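Local atomic coordinates of UPF0434 family protein (Haloferax volcanii, PDB entry 6F5Z), a protein that probably activates methyltransferases as a Trm112-type partner subunit, here in complex with the putative methyltransferase Hvo_0019. Residues L9-P12 and L13-S16. Sequence-based numbering, arbitrary orientation.
Sequences LCDP and LDKS
D11 turns CG anti to its own N (chi1 -166°), which sets OD1 beside the N-H of L13, and the bend at chi2 (-50°) brings K15 NZ to P12 O. The tight turn 11-16 belongs to the Trm112p-like domain of the zinc beta-ribbon clan and leads into strand 18-22. Two backbone bonds close it: D11 N to S16 O (2.8 Å) and K15 N to D11 O (2.8 Å). L13 N donates to D11 OD1 at 3.0 Å, on the anti side but well out of the carboxylate plane. Y44 OH also binds OD1, and T40 OG1 binds OD2, so the carboxylate ties the turn to the rest of the chain. With an alanine at D11, L13 N, T40 OG1 and Y44 OH would probably lose their shared carboxylate, and with it the side-chain link from the turn to T40 and Y44. K15 NZ donates to P12 O (3.0 Å). It also forms salt bridges with D96 and E125 of the methyltransferase chain, so this turn is part of the interface. D14 forms an Asx turn: its OD1 takes S16 OG on the syn side and S16 N (3.1 Å) from above the carboxylate plane, both from the same face. A water links D11 and S16, donating to D11 OD2 (2.7 Å) and to S16 OG (2.6 Å).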
ATOM      1  N   LEU C   9      -7.857  25.587   6.231  1.00 17.06           N
ATOM      2  CA  LEU C   9      -8.689  25.919   5.092  1.00 15.90           C
ATOM      3  C   LEU C   9      -8.138  27.132   4.360  1.00 17.77           C
ATOM      4  O   LEU C   9      -7.520  28.000   4.976  1.00 19.50           O
ATOM      5  CB  LEU C   9     -10.126  26.216   5.537  1.00 16.51           C
ATOM      6  CG  LEU C   9     -10.887  25.055   6.205  1.00 19.98           C
ATOM      7  CD1 LEU C   9     -12.291  25.517   6.620  1.00 21.37           C
ATOM      8  CD2 LEU C   9     -11.007  23.828   5.256  1.00 20.11           C
ATOM      9  N   CYS C  10      -8.385  27.192   3.063  1.00 15.83           N
ATOM     10  CA  CYS C  10      -7.973  28.327   2.268  1.00 17.19           C
ATOM     11  C   CYS C  10      -8.962  28.564   1.168  1.00 17.72           C
ATOM     12  O   CYS C  10      -9.844  27.743   0.904  1.00 16.90           O
ATOM     13  CB  CYS C  10      -6.571  28.122   1.716  1.00 18.23           C
ATOM     14  SG  CYS C  10      -6.466  26.748   0.552  1.00 21.62           S
ATOM     15  N   ASP C  11      -8.877  29.752   0.530  1.00 15.73           N
ATOM     16  CA  ASP C  11      -9.766  30.051  -0.557  1.00 15.41           C
ATOM     17  C   ASP C  11      -9.526  29.045  -1.693  1.00 16.35           C
ATOM     18  O   ASP C  11      -8.405  28.896  -2.123  1.00 17.86           O
ATOM     19  CB  ASP C  11      -9.475  31.472  -1.056  1.00 16.87           C
ATOM     20  CG  ASP C  11     -10.521  32.059  -1.971  1.00 20.59           C
ATOM     21  OD1 ASP C  11     -11.088  31.307  -2.810  1.00 19.48           O
ATOM     22  OD2 ASP C  11     -10.731  33.292  -1.910  1.00 18.24           O
ATOM     23  N   PRO C  12     -10.538  28.305  -2.149  1.00 16.71           N
ATOM     24  CA  PRO C  12     -10.292  27.322  -3.229  1.00 17.15           C
ATOM     25  C   PRO C  12      -9.826  27.949  -4.524  1.00 22.24           C
ATOM     26  O   PRO C  12      -9.156  27.268  -5.297  1.00 22.24           O
ATOM     27  CB  PRO C  12     -11.654  26.655  -3.420  1.00 19.45           C
ATOM     28  CG  PRO C  12     -12.672  27.658  -2.894  1.00 23.52           C
ATOM     29  CD  PRO C  12     -11.959  28.320  -1.731  1.00 18.33           C
ATOM     30  N   LEU C  13     -10.115  29.258  -4.744  1.00 18.11           N
ATOM     31  CA  LEU C  13      -9.735  29.851  -6.036  1.00 18.79           C
ATOM     32  C   LEU C  13      -8.249  30.046  -6.192  1.00 22.04           C
ATOM     33  O   LEU C  13      -7.713  29.740  -7.248  1.00 23.52           O
ATOM     34  CB  LEU C  13     -10.417  31.200  -6.218  1.00 19.37           C
ATOM     35  CG  LEU C  13     -11.922  31.173  -6.428  1.00 24.05           C
ATOM     36  CD1 LEU C  13     -12.486  32.563  -6.343  1.00 25.06           C
ATOM     37  CD2 LEU C  13     -12.280  30.575  -7.794  1.00 26.97           C
ATOM     38  N   ASP C  14      -7.582  30.575  -5.166  1.00 18.71           N
ATOM     39  CA  ASP C  14      -6.160  30.912  -5.266  1.00 17.72           C
ATOM     40  C   ASP C  14      -5.321  30.479  -4.061  1.00 21.99           C
ATOM     41  O   ASP C  14      -4.114  30.791  -3.967  1.00 22.19           O
ATOM     42  CB  ASP C  14      -6.014  32.436  -5.508  1.00 19.42           C
ATOM     43  CG  ASP C  14      -6.443  33.250  -4.303  1.00 24.39           C
ATOM     44  OD1 ASP C  14      -7.057  32.672  -3.378  1.00 22.04           O
ATOM     45  OD2 ASP C  14      -6.124  34.460  -4.257  1.00 26.00           O
ATOM     46  N   LYS C  15      -5.945  29.724  -3.149  1.00 18.58           N
ATOM     47  CA  LYS C  15      -5.267  29.166  -1.978  1.00 18.38           C
ATOM     48  C   LYS C  15      -4.795  30.205  -0.980  1.00 22.81           C
ATOM     49  O   LYS C  15      -3.952  29.916  -0.131  1.00 23.62           O
ATOM     50  CB  LYS C  15      -4.099  28.191  -2.362  1.00 21.75           C
ATOM     51  CG  LYS C  15      -4.400  27.243  -3.531  1.00 22.38           C
ATOM     52  CD  LYS C  15      -5.717  26.481  -3.412  1.00 19.52           C
ATOM     53  CE  LYS C  15      -5.896  25.631  -4.632  1.00 23.12           C
ATOM     54  NZ  LYS C  15      -7.248  25.098  -4.701  1.00 21.35           N
ATOM     55  N   SER C  16      -5.413  31.391  -1.017  1.00 19.01           N
ATOM     56  CA  SER C  16      -5.076  32.446  -0.086  1.00 18.37           C
ATOM     57  C   SER C  16      -5.844  32.286   1.228  1.00 19.30           C
ATOM     58  O   SER C  16      -6.774  31.481   1.352  1.00 19.47           O
ATOM     59  CB  SER C  16      -5.350  33.808  -0.724  1.00 20.02           C
ATOM     60  OG  SER C  16      -6.690  33.857  -1.169  1.00 23.66           O
TER
HETATM   61  O   HOH W   1      -8.920  35.181  -1.238  1.00 20.08           O